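Local coordinates for protein porin (Rhodobacter capsulatus, PDB 2POR) that forms water-filled channels as a homotrimer in the bacterial outer membrane, through which small hydrophilic solutes up to about 0.6 kDa diffuse passively, at residues A[110-113]-A[117-120]; A[137-140]-A[145-148]; A[168-173]-A[179-184]. One frame throughout, in Å; residues are numbered along the deposited sequence.

Interaction 1 of 3, residues A[110-113]-A[117-120]; sequences RLTA and PVLL
The hydroxyl oxygen of T112 is straddled by the two methyl groups of V118: T112 OG1 lies 3.5 Å from V118 CG2 and 3.6 Å from V118 CG1. Neither approach is a hydrogen bond; the oxygen simply rests against the branched end of the valine, and no hydrogen bond links 110-113 to 117-120. The two side chains cross at about a right angle. T112 presents its oxygen because OG1 stands beside the backbone N, chi1 -44°, which sends the methyl CG2 anti to that nitrogen. The methyl faces the start of the strand instead, 4.5 Å from P117 CA. V118 offers both branches at once, since its CB points at the loop, and its beta-branched shape suits an extended strand. Ahead of it P117, which has no N-H to give, precedes the first residue of the strand.

The contact lies where the long loop after helix 78-83 rejoins the barrel wall; in porins of this family the corresponding loop folds into the channel and narrows it. Strand 118-125 begins here, with V118 paired through its backbone to G73, while P117 and L119 pack on S23 and F21 of the second subunit. On the loop side, the carbonyl of L111 accepts a bond from N116, whose side chain also binds a calcium ion.

T112 and V118 thus meet through van der Waals contact alone. A small side chain carrying both a hydroxyl and a methyl can lie against an apolar valine and the proline backbone, but direction and strength at this junction probably come from bonds made elsewhere: the strand's pairing with its neighbours, and the bonds of R110 and L111 within the loop.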
ATOM      1  N   ARG A 110      -9.110   1.851  19.774  1.00 23.57           N
ATOM      2  CA  ARG A 110     -10.331   2.453  20.348  1.00 25.84           C
ATOM      3  C   ARG A 110     -10.465   3.894  19.844  1.00 30.43           C
ATOM      4  O   ARG A 110     -11.509   4.280  19.306  1.00 24.85           O
ATOM      5  CB  ARG A 110     -10.269   2.442  21.892  1.00 21.39           C
ATOM      6  CG  ARG A 110     -11.497   3.007  22.620  1.00 23.85           C
ATOM      7  CD  ARG A 110     -12.685   2.066  22.293  1.00 24.89           C
ATOM      8  NE  ARG A 110     -12.561   0.860  23.100  1.00 27.06           N
ATOM      9  CZ  ARG A 110     -12.915  -0.374  22.753  1.00 24.00           C
ATOM     10  NH1 ARG A 110     -13.440  -0.592  21.569  1.00 34.29           N
ATOM     11  NH2 ARG A 110     -12.783  -1.404  23.589  1.00 26.57           N
ATOM     12  N   LEU A 111      -9.431   4.724  19.951  1.00 17.88           N
ATOM     13  CA  LEU A 111      -9.466   6.081  19.468  1.00 18.66           C
ATOM     14  C   LEU A 111      -8.439   6.401  18.402  1.00 19.35           C
ATOM     15  O   LEU A 111      -8.424   7.507  17.846  1.00 18.67           O
ATOM     16  CB  LEU A 111      -9.281   7.000  20.643  1.00 19.31           C
ATOM     17  CG  LEU A 111     -10.431   7.065  21.625  1.00 24.75           C
ATOM     18  CD1 LEU A 111     -10.103   7.911  22.808  1.00 28.02           C
ATOM     19  CD2 LEU A 111     -11.593   7.697  20.918  1.00 33.78           C
ATOM     20  N   THR A 112      -7.544   5.458  18.075  1.00 18.03           N
ATOM     21  CA  THR A 112      -6.481   5.715  17.109  1.00 18.21           C
ATOM     22  C   THR A 112      -7.138   5.951  15.755  1.00 16.40           C
ATOM     23  O   THR A 112      -8.039   5.189  15.390  1.00 21.37           O
ATOM     24  CB  THR A 112      -5.543   4.486  17.037  1.00 20.52           C
ATOM     25  OG1 THR A 112      -5.328   4.091  18.391  1.00 21.48           O
ATOM     26  CG2 THR A 112      -4.267   4.776  16.279  1.00 16.54           C
ATOM     27  N   ALA A 113      -6.703   6.922  14.966  1.00 17.64           N
ATOM     28  CA  ALA A 113      -7.317   7.212  13.685  1.00 22.16           C
ATOM     29  C   ALA A 113      -6.348   8.028  12.849  1.00 23.20           C
ATOM     30  O   ALA A 113      -5.255   8.361  13.328  1.00 21.50           O
ATOM     31  CB  ALA A 113      -8.605   8.023  13.935  1.00 20.45           C
ATOM     32  N   PRO A 117      -2.373   9.420  16.414  1.00 19.89           N
ATOM     33  CA  PRO A 117      -1.706   8.344  17.128  1.00 22.27           C
ATOM     34  C   PRO A 117      -2.025   8.368  18.624  1.00 18.54           C
ATOM     35  O   PRO A 117      -2.387   9.427  19.160  1.00 18.89           O
ATOM     36  CB  PRO A 117      -0.240   8.588  16.788  1.00 15.27           C
ATOM     37  CG  PRO A 117      -0.137  10.097  16.734  1.00 17.83           C
ATOM     38  CD  PRO A 117      -1.432  10.464  16.015  1.00 17.26           C
ATOM     39  N   VAL A 118      -1.885   7.238  19.346  1.00 16.16           N
ATOM     40  CA  VAL A 118      -1.976   7.230  20.810  1.00 16.43           C
ATOM     41  C   VAL A 118      -0.555   6.926  21.373  1.00 25.34           C
ATOM     42  O   VAL A 118       0.368   6.572  20.616  1.00 19.32           O
ATOM     43  CB  VAL A 118      -3.049   6.163  21.326  1.00 18.45           C
ATOM     44  CG1 VAL A 118      -4.395   6.712  20.727  1.00 15.26           C
ATOM     45  CG2 VAL A 118      -2.911   4.693  20.876  1.00 15.58           C
ATOM     46  N   LEU A 119      -0.351   7.061  22.675  1.00 20.33           N
ATOM     47  CA  LEU A 119       0.938   6.932  23.357  1.00 20.99           C
ATOM     48  C   LEU A 119       1.030   5.764  24.324  1.00 20.18           C
ATOM     49  O   LEU A 119       0.074   5.509  25.072  1.00 19.36           O
ATOM     50  CB  LEU A 119       1.163   8.239  24.069  1.00 19.83           C
ATOM     51  CG  LEU A 119       2.481   8.399  24.728  1.00 29.38           C
ATOM     52  CD1 LEU A 119       3.481   8.742  23.663  1.00 33.62           C
ATOM     53  CD2 LEU A 119       2.431   9.503  25.721  1.00 28.54           C
ATOM     54  N   LEU A 120       2.109   4.982  24.422  1.00 16.23           N
ATOM     55  CA  LEU A 120       2.197   3.908  25.411  1.00 12.16           C
ATOM     56  C   LEU A 120       3.577   4.052  26.029  1.00 23.81           C
ATOM     57  O   LEU A 120       4.558   4.215  25.307  1.00 18.46           O
ATOM     58  CB  LEU A 120       2.125   2.540  24.792  1.00 14.54           C
ATOM     59  CG  LEU A 120       2.419   1.342  25.660  1.00 17.59           C
ATOM     60  CD1 LEU A 120       1.423   1.274  26.806  1.00 20.38           C
ATOM     61  CD2 LEU A 120       2.339   0.072  24.807  1.00 15.97           C
TER

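Interaction 2 of 3, residues A[137-140]-A[145-148]; sequences GKVG and DDAQ. With CA (calcium ion), chain D.
K138 and D145 run side by side and point the same way, their ends joined in a salt bridge in which K138 NZ is 3.0 Å from D145 OD1. The ammonium comes from above the carboxylate plane, 39° out of it. The lysine chain reaches this spot by bending at chi2 (-66°) and again at chi4, folding back from a CB that points away from 145-148; NZ also donates to the carbonyl of S143. V139 and D146 instead cross at about a right angle, with V139 CG2 3.8 Å from D146 CG, the valine methyl resting against CB and CG of the aspartate.

Between these pairs the backbones meet in a single bridge between K138 and D145, with D146 N donating to G137 O over 2.8 Å. G137 has a positive phi (83°), which favours glycine, and the aliphatic part of Q148 lies against it. One water spans G137 N and A147 O; another donates hydrogen bonds to both K138 O and D146 OD2.

K138 O has a second duty, binding calcium at 2.5 Å, while G140 O binds it at 2.2 Å. Water, N116, D136 and N20 of the second subunit complete this site, which joins two monomers of the trimer. A leucine in place of K138 would keep the calcium-binding carbonyl but is likely to leave the D145 carboxylate and the S143 carbonyl without their cationic partner. K138 thus works through both its ends: its charged tip ties the loop to D145, while its main-chain oxygen, probably polarised by the ion, joins the carboxylate of D136 in tying the loop to the metal.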
ATOM      1  N   GLY A 137      -6.991  13.611  23.246  1.00 24.48           N
ATOM      2  CA  GLY A 137      -8.231  14.374  23.469  1.00 23.91           C
ATOM      3  C   GLY A 137      -8.709  15.227  22.303  1.00 26.85           C
ATOM      4  O   GLY A 137      -9.734  15.888  22.453  1.00 25.96           O
ATOM      5  N   LYS A 138      -8.071  15.286  21.136  1.00 17.66           N
ATOM      6  CA  LYS A 138      -8.499  16.096  20.012  1.00 18.17           C
ATOM      7  C   LYS A 138      -8.547  15.259  18.772  1.00 30.18           C
ATOM      8  O   LYS A 138      -7.636  14.455  18.498  1.00 21.24           O
ATOM      9  CB  LYS A 138      -7.568  17.249  19.695  1.00 16.38           C
ATOM     10  CG  LYS A 138      -7.340  18.159  20.877  1.00 23.82           C
ATOM     11  CD  LYS A 138      -8.649  18.808  21.190  1.00 27.64           C
ATOM     12  CE  LYS A 138      -8.554  19.743  22.349  1.00 44.82           C
ATOM     13  NZ  LYS A 138      -9.477  20.826  22.059  1.00 46.52           N
ATOM     14  N   VAL A 139      -9.593  15.433  17.988  1.00 18.51           N
ATOM     15  CA  VAL A 139      -9.807  14.686  16.778  1.00 17.22           C
ATOM     16  C   VAL A 139      -8.695  14.963  15.803  1.00 17.48           C
ATOM     17  O   VAL A 139      -8.365  16.137  15.648  1.00 19.74           O
ATOM     18  CB  VAL A 139     -11.139  15.075  16.114  1.00 22.74           C
ATOM     19  CG1 VAL A 139     -11.331  14.290  14.831  1.00 20.52           C
ATOM     20  CG2 VAL A 139     -12.282  14.673  17.016  1.00 19.66           C
ATOM     21  N   GLY A 140      -8.100  13.948  15.151  1.00 20.23           N
ATOM     22  CA  GLY A 140      -6.995  14.176  14.225  1.00 18.19           C
ATOM     23  C   GLY A 140      -5.936  15.047  14.901  1.00 15.63           C
ATOM     24  O   GLY A 140      -5.640  14.918  16.121  1.00 24.74           O
ATOM     25  N   ASP A 145     -12.748  18.607  20.135  1.00 24.45           N
ATOM     26  CA  ASP A 145     -12.677  17.734  21.291  1.00 23.62           C
ATOM     27  C   ASP A 145     -13.100  16.340  21.001  1.00 31.40           C
ATOM     28  O   ASP A 145     -14.096  16.126  20.309  1.00 27.58           O
ATOM     29  CB  ASP A 145     -13.552  18.180  22.452  1.00 27.22           C
ATOM     30  CG  ASP A 145     -13.067  19.427  23.201  1.00 43.72           C
ATOM     31  OD1 ASP A 145     -11.863  19.602  23.376  1.00 55.35           O
ATOM     32  OD2 ASP A 145     -13.901  20.221  23.644  1.00 70.49           O
ATOM     33  N   ASP A 146     -12.351  15.383  21.546  1.00 23.66           N
ATOM     34  CA  ASP A 146     -12.625  13.980  21.295  1.00 18.81           C
ATOM     35  C   ASP A 146     -12.788  13.373  22.662  1.00 10.77           C
ATOM     36  O   ASP A 146     -12.544  14.007  23.690  1.00 22.23           O
ATOM     37  CB  ASP A 146     -11.415  13.331  20.517  1.00 21.54           C
ATOM     38  CG  ASP A 146     -11.704  12.038  19.756  1.00 31.62           C
ATOM     39  OD1 ASP A 146     -12.796  11.490  19.883  1.00 34.30           O
ATOM     40  OD2 ASP A 146     -10.859  11.551  19.010  1.00 26.76           O
ATOM     41  N   ALA A 147     -13.293  12.135  22.721  1.00 16.46           N
ATOM     42  CA  ALA A 147     -13.225  11.343  23.952  1.00 23.36           C
ATOM     43  C   ALA A 147     -11.719  11.159  24.251  1.00 25.54           C
ATOM     44  O   ALA A 147     -10.914  11.199  23.304  1.00 21.29           O
ATOM     45  CB  ALA A 147     -13.824   9.962  23.747  1.00 18.36           C
ATOM     46  N   GLN A 148     -11.287  10.993  25.479  1.00 20.67           N
ATOM     47  CA  GLN A 148      -9.870  10.827  25.719  1.00 21.13           C
ATOM     48  C   GLN A 148      -9.681   9.578  26.525  1.00 28.17           C
ATOM     49  O   GLN A 148     -10.391   9.436  27.520  1.00 24.20           O
ATOM     50  CB  GLN A 148      -9.403  11.997  26.449  1.00 21.13           C
ATOM     51  CG  GLN A 148      -7.929  11.827  26.709  1.00 25.80           C
ATOM     52  CD  GLN A 148      -7.321  13.086  27.249  1.00 34.87           C
ATOM     53  OE1 GLN A 148      -6.146  13.358  27.029  1.00 38.87           O
ATOM     54  NE2 GLN A 148      -8.056  13.977  27.905  1.00 47.02           N
TER
HETATM   55 CA    CA D 304      -5.131  14.202  18.113  1.00 19.02          CA
HETATM   56  O   HOH W   1      -8.447  11.400  22.325  1.00 22.41           O
HETATM   57  O   HOH W   2      -8.290  11.925  19.813  1.00 19.18           O
HETATM   58  O   HOH W   3      -3.263  13.663  16.796  1.00 16.16           O

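Interaction 3 of 3, residues A[168-173]-A[179-184]; sequences EKIDSP and ADMEQL
E168 pairs with Q183, and I170 with M181, through reciprocal backbone bonds. E168 N donates to Q183 O over 2.9 Å, nearly along the C=O axis, and Q183 N returns a bond to E168 O; M181 N meets I170 O at 3.0 Å in the carbonyl plane. E168, M181 and I170 give up the most surface here. The glutamate and glutamine chains lie alongside each other, pointing the same way, their end planes 75° apart. E168 OE2 and Q183 NE2 stay 3.7 Å apart, and each end has other partners: T106 and L105 for the carboxylate, E185 and P103 for the amide.

This is the end of a beta hairpin in the 16-stranded antiparallel barrel, its two strands 178° apart in direction. On the same face as E168, I170 and M181 touch through their ends, CD1 to CE 4.2 Å; the branched isoleucine, at home in a strand, and the long, flexible methionine put apolar ends together, with L105 beside I170 and L206 beside M181. Past the last strand pair D180 takes over from the backbone: with CG beside its own N (chi1 -68°), D180 OD1 accepts a hydrogen bond from S172 N over 2.9 Å, and a water links the same oxygen to S172 O.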
ATOM      1  N   GLU A 168      -8.324   1.431  33.567  1.00 25.32           N
ATOM      2  CA  GLU A 168      -8.556   2.106  32.310  1.00 22.85           C
ATOM      3  C   GLU A 168      -9.767   3.035  32.346  1.00 23.46           C
ATOM      4  O   GLU A 168     -10.783   2.707  32.974  1.00 21.97           O
ATOM      5  CB  GLU A 168      -8.810   1.090  31.246  1.00 23.96           C
ATOM      6  CG  GLU A 168      -7.872  -0.110  31.114  1.00 18.08           C
ATOM      7  CD  GLU A 168      -8.154  -0.863  29.837  1.00 17.37           C
ATOM      8  OE1 GLU A 168      -7.731  -0.420  28.774  1.00 19.97           O
ATOM      9  OE2 GLU A 168      -8.790  -1.896  29.869  1.00 21.50           O
ATOM     10  N   LYS A 169      -9.708   4.163  31.672  1.00 21.91           N
ATOM     11  CA  LYS A 169     -10.874   5.021  31.573  1.00 26.98           C
ATOM     12  C   LYS A 169     -10.989   5.808  30.271  1.00 33.90           C
ATOM     13  O   LYS A 169      -9.992   6.061  29.572  1.00 21.78           O
ATOM     14  CB  LYS A 169     -10.881   5.960  32.745  1.00 22.39           C
ATOM     15  CG  LYS A 169      -9.709   6.866  32.746  1.00 33.73           C
ATOM     16  CD  LYS A 169     -10.084   7.832  33.805  1.00 55.00           C
ATOM     17  CE  LYS A 169      -9.666   9.178  33.258  1.00 70.05           C
ATOM     18  NZ  LYS A 169     -10.321  10.230  34.022  1.00 76.45           N
ATOM     19  N   ILE A 170     -12.239   6.133  29.866  1.00 24.31           N
ATOM     20  CA  ILE A 170     -12.515   6.982  28.697  1.00 26.64           C
ATOM     21  C   ILE A 170     -13.374   8.160  29.195  1.00 22.64           C
ATOM     22  O   ILE A 170     -14.406   7.967  29.824  1.00 26.39           O
ATOM     23  CB  ILE A 170     -13.282   6.224  27.549  1.00 22.23           C
ATOM     24  CG1 ILE A 170     -12.535   4.972  27.056  1.00 18.13           C
ATOM     25  CG2 ILE A 170     -13.477   7.228  26.404  1.00 20.59           C
ATOM     26  CD1 ILE A 170     -13.262   4.181  25.973  1.00 22.57           C
ATOM     27  N   ASP A 171     -12.905   9.378  29.044  1.00 21.42           N
ATOM     28  CA  ASP A 171     -13.628  10.590  29.316  1.00 22.65           C
ATOM     29  C   ASP A 171     -14.316  11.079  28.074  1.00 24.81           C
ATOM     30  O   ASP A 171     -13.705  11.328  27.035  1.00 25.52           O
ATOM     31  CB  ASP A 171     -12.735  11.703  29.755  1.00 24.09           C
ATOM     32  CG  ASP A 171     -12.052  11.392  31.070  1.00 37.12           C
ATOM     33  OD1 ASP A 171     -12.591  10.611  31.863  1.00 39.08           O
ATOM     34  OD2 ASP A 171     -10.967  11.929  31.273  1.00 63.64           O
ATOM     35  N   SER A 172     -15.624  11.231  28.240  1.00 28.50           N
ATOM     36  CA  SER A 172     -16.525  11.666  27.197  1.00 29.34           C
ATOM     37  C   SER A 172     -16.360  13.142  26.949  1.00 19.80           C
ATOM     38  O   SER A 172     -16.258  13.888  27.917  1.00 27.09           O
ATOM     39  CB  SER A 172     -17.961  11.435  27.599  1.00 25.55           C
ATOM     40  OG  SER A 172     -18.741  11.879  26.505  1.00 28.00           O
ATOM     41  N   PRO A 173     -16.383  13.657  25.726  1.00 23.04           N
ATOM     42  CA  PRO A 173     -16.409  15.084  25.493  1.00 24.44           C
ATOM     43  C   PRO A 173     -17.791  15.615  25.869  1.00 46.59           C
ATOM     44  O   PRO A 173     -17.854  16.799  26.155  1.00 45.87           O
ATOM     45  CB  PRO A 173     -16.096  15.241  24.041  1.00 21.93           C
ATOM     46  CG  PRO A 173     -16.769  14.050  23.435  1.00 24.05           C
ATOM     47  CD  PRO A 173     -16.630  12.929  24.493  1.00 23.65           C
ATOM     48  N   ALA A 179     -21.749   8.552  28.165  1.00 18.97           N
ATOM     49  CA  ALA A 179     -21.314   8.528  29.545  1.00 21.25           C
ATOM     50  C   ALA A 179     -19.806   8.269  29.600  1.00 32.90           C
ATOM     51  O   ALA A 179     -19.231   7.645  28.700  1.00 23.82           O
ATOM     52  CB  ALA A 179     -21.965   7.384  30.317  1.00 19.86           C
ATOM     53  N   ASP A 180     -19.144   8.745  30.625  1.00 25.51           N
ATOM     54  CA  ASP A 180     -17.768   8.336  30.916  1.00 29.77           C
ATOM     55  C   ASP A 180     -17.691   6.846  31.219  1.00 35.87           C
ATOM     56  O   ASP A 180     -18.653   6.277  31.766  1.00 25.57           O
ATOM     57  CB  ASP A 180     -17.251   9.043  32.123  1.00 22.82           C
ATOM     58  CG  ASP A 180     -17.031  10.519  31.960  1.00 19.28           C
ATOM     59  OD1 ASP A 180     -16.910  10.991  30.837  1.00 24.24           O
ATOM     60  OD2 ASP A 180     -16.956  11.194  32.983  1.00 34.46           O
ATOM     61  N   MET A 181     -16.565   6.181  30.926  1.00 21.42           N
ATOM     62  CA  MET A 181     -16.475   4.748  31.138  1.00 19.55           C
ATOM     63  C   MET A 181     -15.200   4.447  31.950  1.00 26.26           C
ATOM     64  O   MET A 181     -14.257   5.253  31.933  1.00 23.03           O
ATOM     65  CB  MET A 181     -16.403   4.022  29.795  1.00 20.30           C
ATOM     66  CG  MET A 181     -17.504   4.386  28.778  1.00 22.93           C
ATOM     67  SD  MET A 181     -17.668   3.298  27.363  1.00 27.32           S
ATOM     68  CE  MET A 181     -17.456   4.600  26.221  1.00 22.23           C
ATOM     69  N   GLU A 182     -15.138   3.345  32.683  1.00 23.25           N
ATOM     70  CA  GLU A 182     -13.922   2.953  33.367  1.00 28.22           C
ATOM     71  C   GLU A 182     -13.967   1.470  33.561  1.00 22.99           C
ATOM     72  O   GLU A 182     -15.045   0.862  33.466  1.00 23.60           O
ATOM     73  CB  GLU A 182     -13.769   3.602  34.707  1.00 27.70           C
ATOM     74  CG  GLU A 182     -14.880   3.283  35.666  1.00 39.91           C
ATOM     75  CD  GLU A 182     -14.570   3.655  37.108  1.00 49.50           C
ATOM     76  OE1 GLU A 182     -14.090   4.765  37.369  1.00 46.27           O
ATOM     77  OE2 GLU A 182     -14.809   2.795  37.962  1.00 81.45           O
ATOM     78  N   GLN A 183     -12.801   0.841  33.763  1.00 23.57           N
ATOM     79  CA  GLN A 183     -12.728  -0.599  33.972  1.00 20.27           C
ATOM     80  C   GLN A 183     -11.466  -0.862  34.784  1.00 24.71           C
ATOM     81  O   GLN A 183     -10.440  -0.217  34.546  1.00 25.60           O
ATOM     82  CB  GLN A 183     -12.656  -1.303  32.625  1.00 21.67           C
ATOM     83  CG  GLN A 183     -12.698  -2.800  32.690  1.00 22.57           C
ATOM     84  CD  GLN A 183     -12.793  -3.342  31.292  1.00 34.59           C
ATOM     85  OE1 GLN A 183     -13.842  -3.241  30.703  1.00 33.27           O
ATOM     86  NE2 GLN A 183     -11.829  -3.943  30.620  1.00 26.73           N
ATOM     87  N   LEU A 184     -11.584  -1.743  35.754  1.00 25.90           N
ATOM     88  CA  LEU A 184     -10.477  -2.160  36.587  1.00 25.47           C
ATOM     89  C   LEU A 184     -10.221  -3.606  36.252  1.00 30.93           C
ATOM     90  O   LEU A 184     -11.186  -4.355  36.112  1.00 29.59           O
ATOM     91  CB  LEU A 184     -10.825  -2.070  38.047  1.00 30.36           C
ATOM     92  CG  LEU A 184      -9.752  -2.609  39.025  1.00 53.58           C
ATOM     93  CD1 LEU A 184      -8.674  -1.550  39.346  1.00 41.36           C
ATOM     94  CD2 LEU A 184     -10.462  -3.059  40.283  1.00 61.50           C
TER
HETATM   95  O   HOH W   4     -16.184  13.762  30.616  1.00 47.58           O

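Overall arrangement
The three contacts follow one another along the chain and meet side by side at one end of the barrel. Interaction 2 is a surface contact within a single loop, rich in charge, water and calcium; interactions 1 and 3 are partly buried and reach the same sheet. Interaction 3 is held by regular strand pairing, interaction 1 by packing alone. L111 of interaction 1 packs on A147 of interaction 2, and R110 reaches I170 of interaction 3. Interaction 2 passes into the sheet at Q148, whose N probably bonds to D171 O of interaction 3. Both 1 and 2 touch the second subunit, whereas no other protein chain touches 168-173 or 179-184.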